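Local atomic coordinates of TipC2 (Streptococcus intermedius B196, PDB entry 6DHX), a protein that probably serves as an immunity protein that protects its producer from an antibacterial toxin exported by the type VII secretion system. Residues 87-93 / 107-113; 92-96 / 157-162. All coordinates share one frame; numbering follows the deposited sequence.

Contact 1. Residues 87-93 / 107-113; sequences NNNILIY and WNKYTRQ. With SO4 (sulfate ion), chain D.
Ile90 and Tyr110 form an antiparallel hydrogen-bonded pair, and so do Ile92 and Asn108. The axes of strands 89-93 and 107-111 approach to 4.7 Å at 166°. Ile92 O takes two donors: Asn108 N, and Asn108 ND2 at 3.0 Å, from opposite faces of its carbonyl plane. Beyond the last bridge, Arg112 N donates to Asn88 O. A water accepting from Gln113 N also lies 2.8 Å from Asn88 O.

Leu91, Tyr93, Trp107 and Lys109 share one face of the sheet. Leu91 lays both methyls over the Trp107 indole. Its CD1 stands 3.6 Å from the centroid of the five-membered ring, almost on the ring normal, and its CD2 covers the six-membered ring. The Tyr93 ring lies beside the indole with planes 35° apart. The extended Lys109 chain runs past the Asn89 amide, with CE 3.4 Å from Asn89 ND2. That amide is held by a nearly straight bond from ND2 to Asn87 O (2.8 Å), in its own plane. On the other face, Ile90 CD1 touches Tyr110 CD2, while Tyr110 OH reaches Asp23 of helix 21-32.

At the strand ends, Gln113 NE2 donates to a lone pair of Asn88 OD1 at 2.9 Å, the two amides nearly coplanar. Asn88 ND2 and Arg112 NE both donate to sulfate O1. Arg112 NH2 meets sulfate O4 at 2.8 Å, in the guanidinium plane. The bends at chi2 and chi3 fold the arginine back to this anion, which probably came from the crystallisation liquor. Arg112 NH1 is salt-bridged to Asp23.

The pairing is that of an antiparallel beta hairpin, strands 89-99 and 102-111, within a larger mixed sheet.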
loop_
_atom_site.group_PDB
_atom_site.type_symbol
_atom_site.label_atom_id
_atom_site.label_comp_id
_atom_site.label_asym_id
_atom_site.label_seq_id
_atom_site.Cartn_x
_atom_site.Cartn_y
_atom_site.Cartn_z
ATOM N N ASN A 87 1.971 3.106 -16.504
ATOM C CA ASN A 87 1.808 3.811 -15.225
ATOM C C ASN A 87 2.408 2.977 -14.088
ATOM O O ASN A 87 1.743 2.509 -13.126
ATOM C CB ASN A 87 0.322 4.121 -14.984
ATOM C CG ASN A 87 0.131 5.212 -13.935
ATOM O OD1 ASN A 87 1.039 6.016 -13.689
ATOM N ND2 ASN A 87 -1.023 5.217 -13.286
ATOM N N ASN A 88 3.715 2.762 -14.180
ATOM C CA ASN A 88 4.314 1.804 -13.274
ATOM C C ASN A 88 4.399 2.403 -11.868
ATOM O O ASN A 88 4.408 3.616 -11.701
ATOM C CB ASN A 88 5.682 1.379 -13.796
ATOM C CG ASN A 88 6.658 2.563 -13.959
ATOM O OD1 ASN A 88 6.299 3.637 -14.456
ATOM N ND2 ASN A 88 7.919 2.339 -13.566
ATOM N N ASN A 89 4.371 1.542 -10.847
ATOM C CA ASN A 89 4.011 2.059 -9.524
ATOM C C ASN A 89 4.283 0.999 -8.459
ATOM O O ASN A 89 4.478 -0.178 -8.761
ATOM C CB ASN A 89 2.512 2.490 -9.475
ATOM C CG ASN A 89 1.530 1.305 -9.593
ATOM O OD1 ASN A 89 1.227 0.650 -8.593
ATOM N ND2 ASN A 89 1.025 1.036 -10.833
ATOM N N ILE A 90 4.291 1.448 -7.201
ATOM C CA ILE A 90 4.110 0.574 -6.040
ATOM C C ILE A 90 2.779 0.946 -5.430
ATOM O O ILE A 90 2.425 2.133 -5.371
ATOM C CB ILE A 90 5.180 0.773 -4.959
ATOM C CG1 ILE A 90 6.559 0.818 -5.507
ATOM C CG2 ILE A 90 4.995 -0.170 -3.810
ATOM C CD1 ILE A 90 7.144 2.112 -4.980
ATOM N N LEU A 91 2.044 -0.054 -4.970
ATOM C CA LEU A 91 0.756 0.184 -4.307
ATOM C C LEU A 91 0.854 -0.438 -2.925
ATOM O O LEU A 91 1.074 -1.651 -2.815
ATOM C CB LEU A 91 -0.382 -0.454 -5.091
ATOM C CG LEU A 91 -1.672 -0.536 -4.257
ATOM C CD1 LEU A 91 -2.284 0.902 -4.098
ATOM C CD2 LEU A 91 -2.632 -1.452 -4.953
ATOM N N ILE A 92 0.706 0.384 -1.879
ATOM C CA ILE A 92 0.623 -0.087 -0.498
ATOM C C ILE A 92 -0.837 0.069 -0.094
ATOM O O ILE A 92 -1.375 1.171 -0.178
ATOM C CB ILE A 92 1.527 0.740 0.434
ATOM C CG1 ILE A 92 3.003 0.608 -0.003
ATOM C CG2 ILE A 92 1.271 0.363 1.931
ATOM C CD1 ILE A 92 3.879 1.747 0.593
ATOM N N TYR A 93 -1.487 -1.004 0.337
ATOM C CA TYR A 93 -2.861 -0.838 0.777
ATOM C C TYR A 93 -3.135 -1.692 2.001
ATOM O O TYR A 93 -2.420 -2.649 2.317
ATOM C CB TYR A 93 -3.881 -1.139 -0.339
ATOM C CG TYR A 93 -4.004 -2.576 -0.785
ATOM C CD1 TYR A 93 -3.136 -3.111 -1.736
ATOM C CD2 TYR A 93 -5.029 -3.384 -0.275
ATOM C CE1 TYR A 93 -3.273 -4.451 -2.161
ATOM C CE2 TYR A 93 -5.173 -4.693 -0.677
ATOM C CZ TYR A 93 -4.297 -5.235 -1.619
ATOM O OH TYR A 93 -4.462 -6.559 -2.040
ATOM N N TRP A 107 -5.754 3.011 0.205
ATOM C CA TRP A 107 -5.078 2.654 -1.031
ATOM C C TRP A 107 -4.061 3.739 -1.331
ATOM O O TRP A 107 -4.433 4.905 -1.510
ATOM C CB TRP A 107 -6.175 2.618 -2.101
ATOM C CG TRP A 107 -5.899 2.138 -3.383
ATOM C CD1 TRP A 107 -5.490 2.864 -4.471
ATOM C CD2 TRP A 107 -6.112 0.818 -3.835
ATOM N NE1 TRP A 107 -5.423 2.061 -5.571
ATOM C CE2 TRP A 107 -5.792 0.792 -5.210
ATOM C CE3 TRP A 107 -6.557 -0.346 -3.221
ATOM C CZ2 TRP A 107 -5.883 -0.368 -5.979
ATOM C CZ3 TRP A 107 -6.636 -1.502 -3.986
ATOM C CH2 TRP A 107 -6.304 -1.502 -5.346
ATOM N N ASN A 108 -2.773 3.380 -1.390
ATOM C CA ASN A 108 -1.735 4.409 -1.416
ATOM C C ASN A 108 -0.813 4.057 -2.558
ATOM O O ASN A 108 0.009 3.139 -2.423
ATOM C CB ASN A 108 -0.971 4.455 -0.107
ATOM C CG ASN A 108 -1.924 4.496 1.088
ATOM O OD1 ASN A 108 -2.488 5.564 1.365
ATOM N ND2 ASN A 108 -2.147 3.347 1.759
ATOM N N LYS A 109 -0.993 4.744 -3.677
ATOM C CA LYS A 109 -0.345 4.343 -4.918
ATOM C C LYS A 109 0.727 5.366 -5.276
ATOM O O LYS A 109 0.406 6.530 -5.489
ATOM C CB LYS A 109 -1.376 4.241 -6.040
ATOM C CG LYS A 109 -0.727 3.753 -7.349
ATOM C CD LYS A 109 -1.855 3.373 -8.326
ATOM C CE LYS A 109 -1.408 3.207 -9.775
ATOM N NZ LYS A 109 -2.556 2.937 -10.782
ATOM N N TYR A 110 1.980 4.916 -5.379
ATOM C CA TYR A 110 3.070 5.792 -5.768
ATOM C C TYR A 110 3.398 5.539 -7.237
ATOM O O TYR A 110 3.850 4.440 -7.593
ATOM C CB TYR A 110 4.291 5.548 -4.894
ATOM C CG TYR A 110 5.485 6.310 -5.411
ATOM C CD1 TYR A 110 5.601 7.682 -5.149
ATOM C CD2 TYR A 110 6.473 5.672 -6.161
ATOM C CE1 TYR A 110 6.683 8.386 -5.607
ATOM C CE2 TYR A 110 7.588 6.368 -6.630
ATOM C CZ TYR A 110 7.678 7.734 -6.338
ATOM O OH TYR A 110 8.742 8.511 -6.761
ATOM N N THR A 111 3.177 6.561 -8.088
ATOM C CA THR A 111 3.380 6.441 -9.521
ATOM C C THR A 111 4.778 6.970 -9.838
ATOM O O THR A 111 5.135 8.078 -9.429
ATOM C CB THR A 111 2.296 7.180 -10.319
ATOM O OG1 THR A 111 1.888 8.414 -9.661
ATOM C CG2 THR A 111 1.051 6.259 -10.399
ATOM N N ARG A 112 5.578 6.130 -10.487
ATOM C CA ARG A 112 6.986 6.444 -10.739
ATOM C C ARG A 112 7.150 7.633 -11.663
ATOM O O ARG A 112 8.070 8.443 -11.482
ATOM C CB ARG A 112 7.682 5.223 -11.371
ATOM C CG ARG A 112 7.944 4.138 -10.299
ATOM C CD ARG A 112 9.282 4.410 -9.600
ATOM N NE ARG A 112 10.433 4.189 -10.483
ATOM C CZ ARG A 112 11.693 4.395 -10.114
ATOM N NH1 ARG A 112 11.945 4.885 -8.887
ATOM N NH2 ARG A 112 12.704 4.085 -10.991
ATOM N N GLN A 113 6.320 7.728 -12.693
ATOM C CA GLN A 113 6.610 8.693 -13.751
ATOM C C GLN A 113 6.378 10.147 -13.337
ATOM O O GLN A 113 6.942 11.034 -13.987
ATOM C CB GLN A 113 5.827 8.398 -15.037
ATOM C CG GLN A 113 6.197 6.991 -15.653
ATOM C CD GLN A 113 7.708 6.768 -15.728
ATOM O OE1 GLN A 113 8.420 7.566 -16.300
ATOM N NE2 GLN A 113 8.190 5.725 -15.088
HETATM S S SO4 D . 11.248 3.735 -14.246
HETATM O O1 SO4 D . 10.124 3.953 -13.354
HETATM O O2 SO4 D . 11.855 4.987 -14.626
HETATM O O3 SO4 D . 10.761 2.999 -15.401
HETATM O O4 SO4 D . 12.252 3.030 -13.537
HETATM O O HOH W 1 4.040 5.944 -13.278
HETATM O O HOH W 2 -2.710 5.917 -11.071
#

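Contact 2. Residues 92-96 / 157-162; sequences IYFEK and HYEKIV
Phe94 carries most of the apolar contact with helix 157-162. Ile161 sits over one face of its ring, with CB 3.8 Å from the ring centroid and only 7° off the normal. This is a CH-pi contact over the middle of the ring. The two branches of Ile161 spread across the same face: CG2 lies 3.6 Å from Phe94 CD1, and CG1 lies above the CD2 side. Phe94 CG is set between the backbone N and the carbonyl carbon (chi1 61°), and the ring projects from the strand to the helix. The CB of His157 rests near Phe94 CE2. Val162 CG2 touches Phe94 CE1 at 3.9 Å. The same methyl meets Ile92 CG2 at 4.1 Å, so one valine branch bridges two strand residues on the same side.

This is a helix packed across a beta-sheet face. The strand and helix axes come within 9.7 Å, with 115° between their directions. Ile92, Phe94 and Lys96 alternate along the strand and all point to the helix, while Tyr93 points to the opposite face of the sheet.

Polar atoms take part by packing alone. His157 O lies 3.5 Å from Phe94 CZ, oblique to the ring. That oxygen also accepts the helical bond from Ile161 N.

Lys96 meets the His157 imidazole with its aliphatic chain, crossing it at about a right angle. Lys96 CE is 3.4 Å from His157 CE1, and CD touches the same carbon. The chain runs out extended to CD and then bends at chi3 and chi4. The ammonium NZ stays clear of the ring nitrogens. His157 ND1 is hydrogen-bonded to Tyr74 OH, from the neighbouring strand 74-82.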
loop_
_atom_site.group_PDB
_atom_site.type_symbol
_atom_site.label_atom_id
_atom_site.label_comp_id
_atom_site.label_asym_id
_atom_site.label_seq_id
_atom_site.Cartn_x
_atom_site.Cartn_y
_atom_site.Cartn_z
ATOM N N ILE A 92 0.706 0.384 -1.879
ATOM C CA ILE A 92 0.623 -0.087 -0.498
ATOM C C ILE A 92 -0.837 0.069 -0.094
ATOM O O ILE A 92 -1.375 1.171 -0.178
ATOM C CB ILE A 92 1.527 0.740 0.434
ATOM C CG1 ILE A 92 3.003 0.608 -0.003
ATOM C CG2 ILE A 92 1.271 0.363 1.931
ATOM C CD1 ILE A 92 3.879 1.747 0.593
ATOM N N TYR A 93 -1.487 -1.004 0.337
ATOM C CA TYR A 93 -2.861 -0.838 0.777
ATOM C C TYR A 93 -3.135 -1.692 2.001
ATOM O O TYR A 93 -2.420 -2.649 2.317
ATOM C CB TYR A 93 -3.881 -1.139 -0.339
ATOM C CG TYR A 93 -4.004 -2.576 -0.785
ATOM C CD1 TYR A 93 -3.136 -3.111 -1.736
ATOM C CD2 TYR A 93 -5.029 -3.384 -0.275
ATOM C CE1 TYR A 93 -3.273 -4.451 -2.161
ATOM C CE2 TYR A 93 -5.173 -4.693 -0.677
ATOM C CZ TYR A 93 -4.297 -5.235 -1.619
ATOM O OH TYR A 93 -4.462 -6.559 -2.040
ATOM N N PHE A 94 -4.192 -1.307 2.714
ATOM C CA PHE A 94 -4.571 -2.086 3.868
ATOM C C PHE A 94 -6.060 -1.943 4.066
ATOM O O PHE A 94 -6.705 -1.032 3.518
ATOM C CB PHE A 94 -3.812 -1.668 5.131
ATOM C CG PHE A 94 -4.033 -0.208 5.558
ATOM C CD1 PHE A 94 -3.227 0.810 5.048
ATOM C CD2 PHE A 94 -5.004 0.114 6.508
ATOM C CE1 PHE A 94 -3.389 2.145 5.463
ATOM C CE2 PHE A 94 -5.178 1.440 6.912
ATOM C CZ PHE A 94 -4.351 2.457 6.418
ATOM N N GLU A 95 -6.604 -2.892 4.816
ATOM C CA GLU A 95 -8.049 -3.013 5.014
ATOM C C GLU A 95 -8.340 -3.287 6.479
ATOM O O GLU A 95 -7.573 -3.972 7.169
ATOM C CB GLU A 95 -8.671 -4.140 4.140
ATOM C CG GLU A 95 -8.359 -4.055 2.627
ATOM C CD GLU A 95 -9.170 -5.056 1.788
ATOM O OE1 GLU A 95 -9.838 -5.938 2.370
ATOM O OE2 GLU A 95 -9.123 -4.963 0.536
ATOM N N LYS A 96 -9.449 -2.727 6.950
ATOM C CA LYS A 96 -9.864 -2.786 8.343
ATOM C C LYS A 96 -11.368 -2.954 8.387
ATOM O O LYS A 96 -12.106 -2.312 7.624
ATOM C CB LYS A 96 -9.462 -1.508 9.092
ATOM C CG LYS A 96 -9.600 -1.592 10.614
ATOM C CD LYS A 96 -9.340 -0.241 11.255
ATOM C CE LYS A 96 -10.651 0.480 11.544
ATOM N NZ LYS A 96 -11.540 -0.301 12.457
ATOM N N HIS A 157 -5.161 6.020 10.780
ATOM C CA HIS A 157 -4.963 4.678 10.227
ATOM C C HIS A 157 -3.757 4.650 9.293
ATOM O O HIS A 157 -2.922 3.731 9.350
ATOM C CB HIS A 157 -6.222 4.207 9.474
ATOM C CG HIS A 157 -7.386 3.900 10.375
ATOM N ND1 HIS A 157 -7.291 3.036 11.441
ATOM C CD2 HIS A 157 -8.662 4.354 10.372
ATOM C CE1 HIS A 157 -8.454 2.981 12.070
ATOM N NE2 HIS A 157 -9.309 3.764 11.435
ATOM N N TYR A 158 -3.639 5.668 8.447
ATOM C CA TYR A 158 -2.499 5.765 7.538
ATOM C C TYR A 158 -1.187 5.867 8.318
ATOM O O TYR A 158 -0.210 5.166 8.021
ATOM C CB TYR A 158 -2.690 6.991 6.621
ATOM C CG TYR A 158 -1.508 7.147 5.709
ATOM C CD1 TYR A 158 -1.490 6.498 4.481
ATOM C CD2 TYR A 158 -0.410 7.916 6.081
ATOM C CE1 TYR A 158 -0.409 6.603 3.628
ATOM C CE2 TYR A 158 0.721 8.024 5.237
ATOM C CZ TYR A 158 0.694 7.365 4.000
ATOM O OH TYR A 158 1.773 7.455 3.143
ATOM N N GLU A 159 -1.158 6.724 9.344
ATOM C CA GLU A 159 0.044 6.866 10.166
ATOM C C GLU A 159 0.398 5.536 10.826
ATOM O O GLU A 159 1.564 5.142 10.861
ATOM C CB GLU A 159 -0.162 7.961 11.216
ATOM C CG GLU A 159 0.905 8.030 12.316
ATOM C CD GLU A 159 2.283 8.437 11.808
ATOM O OE1 GLU A 159 2.390 9.076 10.733
ATOM O OE2 GLU A 159 3.272 8.149 12.524
ATOM N N LYS A 160 -0.604 4.837 11.342
ATOM C CA LYS A 160 -0.346 3.604 12.078
ATOM C C LYS A 160 0.172 2.485 11.172
ATOM O O LYS A 160 1.110 1.764 11.538
ATOM C CB LYS A 160 -1.634 3.172 12.769
ATOM C CG LYS A 160 -1.449 1.934 13.650
ATOM C CD LYS A 160 -2.814 1.628 14.306
ATOM C CE LYS A 160 -2.851 0.227 14.899
ATOM N NZ LYS A 160 -1.740 0.012 15.860
ATOM N N ILE A 161 -0.444 2.307 10.008
ATOM C CA ILE A 161 -0.103 1.174 9.159
ATOM C C ILE A 161 0.971 1.526 8.156
ATOM O O ILE A 161 1.915 0.746 7.964
ATOM C CB ILE A 161 -1.354 0.629 8.439
ATOM C CG1 ILE A 161 -2.403 0.184 9.469
ATOM C CG2 ILE A 161 -0.939 -0.505 7.438
ATOM C CD1 ILE A 161 -1.910 -0.914 10.452
ATOM N N VAL A 162 0.823 2.633 7.420
ATOM C CA VAL A 162 1.846 2.914 6.402
ATOM C C VAL A 162 3.128 3.412 7.061
ATOM O O VAL A 162 4.219 2.933 6.753
ATOM C CB VAL A 162 1.359 3.911 5.334
ATOM C CG1 VAL A 162 2.538 4.259 4.333
ATOM C CG2 VAL A 162 0.188 3.309 4.530
#

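From the N terminus, the chain passes helix 21-32 and strand 74-82 before it enters strand 89-99, from which both contacts start. Contact 1 closes the shorter loop, with 13 residues between its segments, joining strands 89-99 and 102-111 as a hairpin. Contact 2 closes a longer one of 60 residues, running through strands 102-111, 116-127 and 130-134 and helix 137-146 to helix 151-173. The two start from one overlapping stretch, and contact 2 runs on past 107-113 to the helix. Ile92 and Tyr93 belong to both contacts. Asn108 meets Tyr158 and Val162, so the helix covers both hairpin strands.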